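Local atomic coordinates of polymeric immunoglobulin receptor (Mus musculus, PDB entry 4NOB), a protein that probably binds polymeric immunoglobulins and carries them across epithelial cells, its extracellular part being released as secretory component. Residues V14-I17 against S21-I24; R38-R43 against G104-V109; A68-F73 against F79-E84. One frame throughout, in Å; residues are numbered along the deposited sequence.

All three contacts belong to one immunoglobulin V-type sandwich but join its strands in different ways. Contact 3 is the backbone-bonded hairpin of the three-stranded sheet, with an apolar inward face and a sugar over Phe73 at one end. Contacts 1 and 2 have no hydrogen bond between their segments. Contact 1 brings the two sheets together at a partly open border, whereas contact 2, the more buried, spans two strands of the larger sheet with strand 92-98 between them. Trp41 of contact 2 touches Ile24 of contact 1 and Ile81 and Ile83 of contact 3, and Ser23 and Asn82 join contacts 1 and 3 by a probable hydrogen bond.

Contact 1. Residues V14-I17 against S21-I24; sequences VSSI and SVSI. With EDO (1,2-ethanediol), chain F.
Ser16 OG and the Ile17 backbone N both bond to Asp20 OD2, so a single carboxylate oxygen in the turn ties down the end of strand 13-17, and Ser16 is held with its side chain against Val22. OG lies 4.0 Å from Val22 CG1, a van der Waals contact made by the flank of a hydroxyl that has its polar partner in Asp20. The same Val22 methyl meets Val14 CG1 at 3.7 Å, the closest approach between the segments, and the two valine side chains run obliquely past each other. Val14 puts this branch opposite its own N (chi1 176°), which turns its other methyl along the strand to Ile24; Val14 CG2 comes to 4.2 Å from Ile24 CG1.

The strand axes run nearly antiparallel, at 166°, yet lie 9.1 Å apart, and no backbone hydrogen bond joins them. These are the A' and B strands of the V-set fold, which turn from one sheet to the other at the border of the sandwich: Val14 and Ser16 bond to strand 105-114, while Val22 bonds to Ile83. An ethanediol, probably from the crystallisation liquor, sits beside the valines. Its O1 accepts a nearly straight bond from Ser23 N at 3.0 Å and makes a weak one to Ser23 O. Carbon C2 of the diol rests 3.8 Å from Val14 CG1, and Ile24 CG1 touches the same carbon.

The small molecule therefore uses its oxygen on the backbone edge of strand 22-27 and its carbons on the aliphatic side chains. The segments themselves meet through Val14 and Val22 methyls, Ile24 CG1 and the flank of Ser16, so the sheets join here by shape and apolar packing, while Ser16 is satisfied by Asp20 and the backbones bond to other strands.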
loop_
_atom_site.group_PDB
_atom_site.type_symbol
_atom_site.label_atom_id
_atom_site.label_comp_id
_atom_site.label_asym_id
_atom_site.label_seq_id
_atom_site.Cartn_x
_atom_site.Cartn_y
_atom_site.Cartn_z
ATOM N N VAL A 14 4.997 -5.371 7.560
ATOM C CA VAL A 14 3.759 -5.171 8.280
ATOM C C VAL A 14 3.198 -6.534 8.652
ATOM O O VAL A 14 3.084 -7.376 7.793
ATOM C CB VAL A 14 2.707 -4.426 7.418
ATOM C CG1 VAL A 14 1.396 -4.323 8.169
ATOM C CG2 VAL A 14 3.249 -3.029 7.032
ATOM N N SER A 15 3.031 -6.785 9.959
ATOM C CA SER A 15 2.524 -8.092 10.436
ATOM C C SER A 15 1.121 -7.871 10.980
ATOM O O SER A 15 0.889 -6.919 11.731
ATOM C CB SER A 15 3.364 -8.579 11.555
ATOM O OG SER A 15 4.669 -8.813 11.083
ATOM N N SER A 16 0.178 -8.726 10.611
ATOM C CA SER A 16 -1.192 -8.672 11.074
ATOM C C SER A 16 -1.711 -10.075 11.235
ATOM O O SER A 16 -1.009 -11.083 10.974
ATOM C CB SER A 16 -2.015 -7.928 10.049
ATOM O OG SER A 16 -3.238 -7.496 10.678
ATOM N N ILE A 17 -2.948 -10.161 11.734
ATOM C CA ILE A 17 -3.696 -11.392 11.874
ATOM C C ILE A 17 -4.959 -11.308 11.060
ATOM O O ILE A 17 -5.567 -10.226 10.863
ATOM C CB ILE A 17 -4.048 -11.584 13.359
ATOM C CG1 ILE A 17 -2.759 -11.657 14.221
ATOM C CG2 ILE A 17 -4.862 -12.807 13.572
ATOM C CD1 ILE A 17 -1.881 -12.802 13.847
ATOM N N SER A 21 -7.242 -4.952 10.346
ATOM C CA SER A 21 -7.018 -3.862 9.435
ATOM C C SER A 21 -5.616 -3.353 9.634
ATOM O O SER A 21 -5.040 -3.387 10.760
ATOM C CB SER A 21 -7.970 -2.737 9.744
ATOM O OG SER A 21 -9.340 -3.049 9.614
ATOM N N VAL A 22 -5.066 -2.799 8.548
ATOM C CA VAL A 22 -3.816 -2.094 8.620
ATOM C C VAL A 22 -3.903 -0.714 7.971
ATOM O O VAL A 22 -4.793 -0.441 7.176
ATOM C CB VAL A 22 -2.648 -2.804 7.995
ATOM C CG1 VAL A 22 -2.292 -4.058 8.767
ATOM C CG2 VAL A 22 -2.930 -3.054 6.534
ATOM N N SER A 23 -3.014 0.200 8.416
ATOM C CA SER A 23 -2.934 1.542 7.885
ATOM C C SER A 23 -1.527 1.843 7.597
ATOM O O SER A 23 -0.716 1.999 8.573
ATOM C CB SER A 23 -3.476 2.525 8.874
ATOM O OG SER A 23 -3.578 3.837 8.424
ATOM N N ILE A 24 -1.171 1.840 6.316
ATOM C CA ILE A 24 0.259 1.898 5.879
ATOM C C ILE A 24 0.564 3.271 5.395
ATOM O O ILE A 24 -0.052 3.736 4.451
ATOM C CB ILE A 24 0.463 0.907 4.776
ATOM C CG1 ILE A 24 0.343 -0.547 5.365
ATOM C CG2 ILE A 24 1.793 1.067 4.045
ATOM C CD1 ILE A 24 0.180 -1.610 4.358
HETATM C C1 EDO F . 0.194 -1.228 10.504
HETATM O O1 EDO F . -1.172 -0.734 10.524
HETATM C C2 EDO F . 0.826 -0.760 9.207
HETATM O O2 EDO F . 2.009 0.083 9.277
#

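Contact 2. Residues R38-R43 against G104-V109; sequences RKYWCR and GLSFDV. With EDO (1,2-ethanediol), chain E.
In the V-set immunoglobulin fold this contact reaches between strands C and G of the larger sheet, with Tyr40 and Trp41 on the first and Ser106 and Val109 on the second. Strand 92-98 runs between them, which explains why the axes stay 9.2 Å apart, cross at -43° and share no hydrogen bond. Side chains bridge the gap on both faces of the sheet.

On the interior face lies Trp41, at the position of the tryptophan characteristic of strand C in V domains. Its CG stands opposite the backbone N (chi1 172°), and the six-membered ring presents its rim to Val109. CH2 is 3.9 Å from Val109 CG1, which lies at the ring edge near its plane, and the neighbouring rim carbon, Trp41 CZ3, meets Val109 CG2 at 4.0 Å. The buried indole N-H is satisfied elsewhere, by Tyr64 OH, and the ring lies almost parallel to that of Tyr94.

Tyr40 emerges on the other face. Its phenol reaches strand 105-114 with its hydroxyl end: OH meets the CB methylene of Ser106 at 3.5 Å, and Leu105 O, 3.8 Å from OH, is too far for a hydrogen bond. Two residues after Tyr40, Cys42 is joined to Cys50 by a disulfide, a covalent tie from strand 39-44 to strand 50-52.

Beyond it the extended side chain of Arg43 carries its guanidinium to the backbone O of Asp89 and to an ethanediol, whose O2 accepts a hydrogen bond from NH1 at 3.2 Å with an N-H...O angle of 165°.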
loop_
_atom_site.group_PDB
_atom_site.type_symbol
_atom_site.label_atom_id
_atom_site.label_comp_id
_atom_site.label_asym_id
_atom_site.label_seq_id
_atom_site.Cartn_x
_atom_site.Cartn_y
_atom_site.Cartn_z
ATOM N N ARG A 38 0.218 10.916 -9.239
ATOM C CA ARG A 38 -0.480 9.652 -8.923
ATOM C C ARG A 38 0.243 8.909 -7.787
ATOM O O ARG A 38 1.475 8.792 -7.769
ATOM C CB ARG A 38 -0.538 8.775 -10.166
ATOM C CG ARG A 38 -1.086 7.397 -9.961
ATOM C CD ARG A 38 -1.135 6.671 -11.273
ATOM N NE ARG A 38 -1.579 5.247 -11.159
ATOM C CZ ARG A 38 -0.768 4.203 -11.032
ATOM N NH1 ARG A 38 0.554 4.258 -11.104
ATOM N NH2 ARG A 38 -1.358 3.010 -10.966
ATOM N N LYS A 39 -0.527 8.435 -6.818
ATOM C CA LYS A 39 -0.067 7.528 -5.806
ATOM C C LYS A 39 -0.660 6.180 -6.051
ATOM O O LYS A 39 -1.817 6.031 -6.469
ATOM C CB LYS A 39 -0.553 7.982 -4.430
ATOM C CG LYS A 39 -0.461 9.443 -4.099
ATOM C CD LYS A 39 0.889 10.050 -4.121
ATOM C CE LYS A 39 1.039 11.500 -3.736
ATOM N NZ LYS A 39 0.167 12.372 -4.545
ATOM N N TYR A 40 0.089 5.126 -5.683
ATOM C CA TYR A 40 -0.418 3.746 -5.884
ATOM C C TYR A 40 0.053 2.795 -4.808
ATOM O O TYR A 40 1.071 3.005 -4.157
ATOM C CB TYR A 40 -0.043 3.210 -7.287
ATOM C CG TYR A 40 1.415 3.072 -7.526
ATOM C CD1 TYR A 40 2.142 1.964 -7.070
ATOM C CD2 TYR A 40 2.166 4.062 -8.145
ATOM C CE1 TYR A 40 3.501 1.879 -7.256
ATOM C CE2 TYR A 40 3.517 3.951 -8.297
ATOM C CZ TYR A 40 4.199 2.852 -7.835
ATOM O OH TYR A 40 5.573 2.669 -8.051
ATOM N N TRP A 41 -0.670 1.684 -4.725
ATOM C CA TRP A 41 -0.349 0.520 -3.938
ATOM C C TRP A 41 -0.517 -0.639 -4.926
ATOM O O TRP A 41 -1.575 -0.832 -5.487
ATOM C CB TRP A 41 -1.267 0.385 -2.760
ATOM C CG TRP A 41 -1.194 -0.851 -1.938
ATOM C CD1 TRP A 41 -2.143 -1.838 -1.903
ATOM C CD2 TRP A 41 -0.170 -1.244 -1.002
ATOM N NE1 TRP A 41 -1.789 -2.838 -1.029
ATOM C CE2 TRP A 41 -0.595 -2.457 -0.417
ATOM C CE3 TRP A 41 1.037 -0.676 -0.590
ATOM C CZ2 TRP A 41 0.127 -3.112 0.576
ATOM C CZ3 TRP A 41 1.741 -1.326 0.389
ATOM C CH2 TRP A 41 1.274 -2.524 0.960
ATOM N N CYS A 42 0.506 -1.471 -5.020
ATOM C CA CYS A 42 0.517 -2.599 -5.984
ATOM C C CYS A 42 1.132 -3.845 -5.320
ATOM O O CYS A 42 1.906 -3.757 -4.382
ATOM C CB CYS A 42 1.263 -2.212 -7.254
ATOM S SG CYS A 42 3.015 -1.836 -7.072
ATOM N N ARG A 43 0.744 -5.016 -5.853
ATOM C CA ARG A 43 1.283 -6.304 -5.416
ATOM C C ARG A 43 2.213 -6.873 -6.451
ATOM O O ARG A 43 1.891 -6.919 -7.622
ATOM C CB ARG A 43 0.105 -7.307 -5.231
ATOM C CG ARG A 43 0.553 -8.643 -4.623
ATOM C CD ARG A 43 -0.641 -9.552 -4.143
ATOM N NE ARG A 43 -0.094 -10.670 -3.360
ATOM C CZ ARG A 43 -0.804 -11.378 -2.552
ATOM N NH1 ARG A 43 -2.066 -11.153 -2.364
ATOM N NH2 ARG A 43 -0.220 -12.408 -1.960
ATOM N N GLY A 104 9.620 3.773 -11.364
ATOM C CA GLY A 104 9.385 5.125 -10.751
ATOM C C GLY A 104 9.586 5.146 -9.232
ATOM O O GLY A 104 10.199 4.169 -8.701
ATOM N N LEU A 105 9.064 6.164 -8.491
ATOM C CA LEU A 105 9.467 6.198 -7.129
ATOM C C LEU A 105 8.623 5.237 -6.269
ATOM O O LEU A 105 7.459 5.389 -6.227
ATOM C CB LEU A 105 9.359 7.586 -6.546
ATOM C CG LEU A 105 9.885 8.748 -7.374
ATOM C CD1 LEU A 105 9.758 10.044 -6.561
ATOM C CD2 LEU A 105 11.315 8.447 -7.749
ATOM N N SER A 106 9.285 4.251 -5.647
ATOM C CA SER A 106 8.543 3.295 -4.820
ATOM C C SER A 106 9.317 2.732 -3.672
ATOM O O SER A 106 10.543 2.948 -3.562
ATOM C CB SER A 106 8.057 2.180 -5.668
ATOM O OG SER A 106 9.145 1.402 -6.142
ATOM N N PHE A 107 8.572 2.132 -2.721
ATOM C CA PHE A 107 9.073 1.535 -1.523
ATOM C C PHE A 107 8.448 0.175 -1.335
ATOM O O PHE A 107 7.223 0.052 -1.499
ATOM C CB PHE A 107 8.847 2.437 -0.324
ATOM C CG PHE A 107 9.336 1.861 0.957
ATOM C CD1 PHE A 107 10.650 2.093 1.423
ATOM C CD2 PHE A 107 8.496 1.111 1.776
ATOM C CE1 PHE A 107 11.050 1.556 2.603
ATOM C CE2 PHE A 107 8.953 0.551 2.912
ATOM C CZ PHE A 107 10.222 0.802 3.370
ATOM N N ASP A 108 9.254 -0.842 -1.016
ATOM C CA ASP A 108 8.790 -2.259 -0.888
ATOM C C ASP A 108 8.290 -2.485 0.546
ATOM O O ASP A 108 9.010 -2.251 1.518
ATOM C CB ASP A 108 9.927 -3.206 -1.169
ATOM C CG ASP A 108 10.385 -3.156 -2.599
ATOM O OD1 ASP A 108 9.829 -2.525 -3.512
ATOM O OD2 ASP A 108 11.496 -3.752 -2.766
ATOM N N VAL A 109 7.090 -3.044 0.616
ATOM C CA VAL A 109 6.423 -3.405 1.860
ATOM C C VAL A 109 6.129 -4.904 1.837
ATOM O O VAL A 109 5.453 -5.398 0.893
ATOM C CB VAL A 109 5.145 -2.597 2.010
ATOM C CG1 VAL A 109 4.418 -3.021 3.283
ATOM C CG2 VAL A 109 5.393 -1.116 2.003
HETATM C C1 EDO E . -5.588 -9.292 -2.607
HETATM O O1 EDO E . -4.917 -10.363 -1.909
HETATM C C2 EDO E . -4.548 -8.444 -3.209
HETATM O O2 EDO E . -3.806 -9.173 -4.194
#

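Contact 3. Residues A68-F73 against F79-E84; sequences ANLINF and FVINIE. With NAG (2-acetamido-2-deoxy-beta-D-glucopyranose), chain B.
Leu70 and Phe79 form the apolar centre of this hairpin, with Leu70 CD2 3.8 Å from Phe79 CD2 and the side chains slanting across one another. Leu70 swings CG away from its own N (chi1 -173°), which also sets CG beside Ile81 CG1, at 4.2 Å. Ala68 and Ile83, and at the other end Asn72, share this inward face.

Beyond the last pair, the Phe73 ring comes to lie against Ile71 and Val80, which are on the other face. Val80 CG2 meets the edge of its ring in plane, 3.6 Å from CE2. One side of the ring takes the CG2 methyl of Ile71, and the other is covered by the N-acetylglucosamine, whose C5 stands 3.6 Å above the ring centre in a CH-pi arrangement. With both faces covered and Val80 at its edge, the ring is hindered from turning, and the sugar, consistent with attachment at Asn76, packs its C5 and C6 on this ring.

The backbones are bonded in antiparallel register. Ile71 and Val80 form one hydrogen-bonded pair, its two N-to-O distances both 2.8 Å. Asn69 and Asn82 form the next, slightly longer, with Asn82 N 2.9 Å from Asn69 O. Between these pairs Leu70 CA approaches Val80 O at 3.2 Å, a CA-H...O contact. Asn82 OD1, on the Val80 side, bonds Ser23 OG; on the Leu70 side Asn72 uses OD1 for Tyr28 OH and ND2 for Arg35 O.

These are strands D and E of the V-type domain. Strand 78-83 is central in its sheet, bonded on its other side to strand 22-27, and Ile81 and Ile83 reach across the sandwich to Trp41 of strand 39-44.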
loop_
_atom_site.group_PDB
_atom_site.type_symbol
_atom_site.label_atom_id
_atom_site.label_comp_id
_atom_site.label_asym_id
_atom_site.label_seq_id
_atom_site.Cartn_x
_atom_site.Cartn_y
_atom_site.Cartn_z
ATOM N N ALA A 68 -10.872 -1.091 1.225
ATOM C CA ALA A 68 -9.604 -0.356 1.132
ATOM C C ALA A 68 -9.809 1.087 0.797
ATOM O O ALA A 68 -10.802 1.516 0.192
ATOM C CB ALA A 68 -8.620 -0.985 0.154
ATOM N N ASN A 69 -8.829 1.932 1.137
ATOM C CA ASN A 69 -8.848 3.387 0.818
ATOM C C ASN A 69 -7.351 3.739 0.653
ATOM O O ASN A 69 -6.433 3.104 1.167
ATOM C CB ASN A 69 -9.477 4.186 1.997
ATOM C CG ASN A 69 -9.839 5.629 1.681
ATOM O OD1 ASN A 69 -9.678 6.093 0.605
ATOM N ND2 ASN A 69 -10.346 6.353 2.697
ATOM N N LEU A 70 -7.119 4.753 -0.149
ATOM C CA LEU A 70 -5.803 5.380 -0.300
ATOM C C LEU A 70 -6.074 6.863 -0.107
ATOM O O LEU A 70 -6.841 7.459 -0.876
ATOM C CB LEU A 70 -5.118 5.032 -1.590
ATOM C CG LEU A 70 -3.681 5.515 -1.757
ATOM C CD1 LEU A 70 -3.032 4.784 -2.884
ATOM C CD2 LEU A 70 -3.576 7.021 -2.065
ATOM N N ILE A 71 -5.486 7.504 0.900
ATOM C CA ILE A 71 -5.725 8.899 1.182
ATOM C C ILE A 71 -4.411 9.670 1.082
ATOM O O ILE A 71 -3.439 9.314 1.796
ATOM C CB ILE A 71 -6.236 9.128 2.611
ATOM C CG1 ILE A 71 -7.418 8.216 2.946
ATOM C CG2 ILE A 71 -6.599 10.600 2.795
ATOM C CD1 ILE A 71 -7.870 8.196 4.405
ATOM N N ASN A 72 -4.358 10.624 0.201
ATOM C CA ASN A 72 -3.238 11.528 0.072
ATOM C C ASN A 72 -3.364 12.601 1.091
ATOM O O ASN A 72 -4.390 13.246 1.239
ATOM C CB ASN A 72 -3.043 12.092 -1.323
ATOM C CG ASN A 72 -1.730 12.884 -1.485
ATOM O OD1 ASN A 72 -0.717 12.474 -0.983
ATOM N ND2 ASN A 72 -1.801 14.000 -2.205
ATOM N N PHE A 73 -2.249 12.899 1.776
ATOM C CA PHE A 73 -2.141 13.997 2.738
ATOM C C PHE A 73 -1.040 14.966 2.278
ATOM O O PHE A 73 0.096 14.916 2.820
ATOM C CB PHE A 73 -1.876 13.468 4.157
ATOM C CG PHE A 73 -2.987 12.711 4.772
ATOM C CD1 PHE A 73 -4.143 13.367 5.146
ATOM C CD2 PHE A 73 -2.838 11.358 5.049
ATOM C CE1 PHE A 73 -5.183 12.698 5.752
ATOM C CE2 PHE A 73 -3.907 10.714 5.666
ATOM C CZ PHE A 73 -5.072 11.387 5.964
ATOM N N PHE A 79 1.052 9.678 2.085
ATOM C CA PHE A 79 -0.267 9.067 1.800
ATOM C C PHE A 79 -0.418 7.783 2.582
ATOM O O PHE A 79 0.575 7.223 3.064
ATOM C CB PHE A 79 -0.491 8.796 0.270
ATOM C CG PHE A 79 0.436 7.814 -0.417
ATOM C CD1 PHE A 79 1.715 8.205 -0.784
ATOM C CD2 PHE A 79 -0.024 6.514 -0.783
ATOM C CE1 PHE A 79 2.562 7.296 -1.422
ATOM C CE2 PHE A 79 0.834 5.680 -1.451
ATOM C CZ PHE A 79 2.057 6.077 -1.791
ATOM N N VAL A 80 -1.663 7.392 2.798
ATOM C CA VAL A 80 -1.998 6.240 3.639
ATOM C C VAL A 80 -2.817 5.233 2.825
ATOM O O VAL A 80 -3.720 5.656 2.082
ATOM C CB VAL A 80 -2.690 6.656 4.902
ATOM C CG1 VAL A 80 -2.987 5.498 5.788
ATOM C CG2 VAL A 80 -1.891 7.675 5.640
ATOM N N ILE A 81 -2.459 3.962 2.975
ATOM C CA ILE A 81 -3.244 2.893 2.420
ATOM C C ILE A 81 -3.863 2.131 3.553
ATOM O O ILE A 81 -3.181 1.570 4.403
ATOM C CB ILE A 81 -2.333 1.953 1.583
ATOM C CG1 ILE A 81 -1.560 2.698 0.511
ATOM C CG2 ILE A 81 -3.166 0.872 0.953
ATOM C CD1 ILE A 81 -0.090 2.740 0.721
ATOM N N ASN A 82 -5.181 2.142 3.583
ATOM C CA ASN A 82 -5.958 1.374 4.602
ATOM C C ASN A 82 -6.513 0.135 3.967
ATOM O O ASN A 82 -7.114 0.217 2.886
ATOM C CB ASN A 82 -7.077 2.260 5.130
ATOM C CG ASN A 82 -6.594 3.440 5.973
ATOM O OD1 ASN A 82 -5.617 3.336 6.637
ATOM N ND2 ASN A 82 -7.314 4.506 5.923
ATOM N N ILE A 83 -6.289 -1.000 4.580
ATOM C CA ILE A 83 -6.727 -2.307 4.098
ATOM C C ILE A 83 -7.367 -3.035 5.229
ATOM O O ILE A 83 -6.745 -3.218 6.252
ATOM C CB ILE A 83 -5.588 -3.173 3.483
ATOM C CG1 ILE A 83 -4.635 -2.316 2.573
ATOM C CG2 ILE A 83 -6.207 -4.312 2.702
ATOM C CD1 ILE A 83 -3.396 -3.075 2.270
ATOM N N GLU A 84 -8.596 -3.443 5.032
ATOM C CA GLU A 84 -9.418 -4.056 6.063
ATOM C C GLU A 84 -9.761 -5.492 5.720
ATOM O O GLU A 84 -9.579 -5.959 4.625
ATOM C CB GLU A 84 -10.684 -3.244 6.361
ATOM C CG GLU A 84 -10.295 -1.804 6.585
ATOM C CD GLU A 84 -11.161 -0.756 6.037
ATOM O OE1 GLU A 84 -12.255 -1.133 5.477
ATOM O OE2 GLU A 84 -10.711 0.466 6.246
HETATM C C1 NAG B . -0.488 13.583 8.102
HETATM C C2 NAG B . -0.302 12.767 9.371
HETATM C C3 NAG B . -1.578 11.998 9.739
HETATM C C4 NAG B . -2.725 12.968 9.797
HETATM C C5 NAG B . -2.774 13.657 8.438
HETATM C C6 NAG B . -3.943 14.675 8.383
HETATM C C7 NAG B . 1.951 11.842 9.793
HETATM C C8 NAG B . 2.978 10.764 9.449
HETATM N N2 NAG B . 0.797 11.830 9.107
HETATM O O3 NAG B . -1.391 11.439 11.057
HETATM O O4 NAG B . -4.008 12.302 10.032
HETATM O O5 NAG B . -1.602 14.430 8.271
HETATM O O6 NAG B . -3.815 15.615 9.483
HETATM O O7 NAG B . 2.236 12.741 10.603
#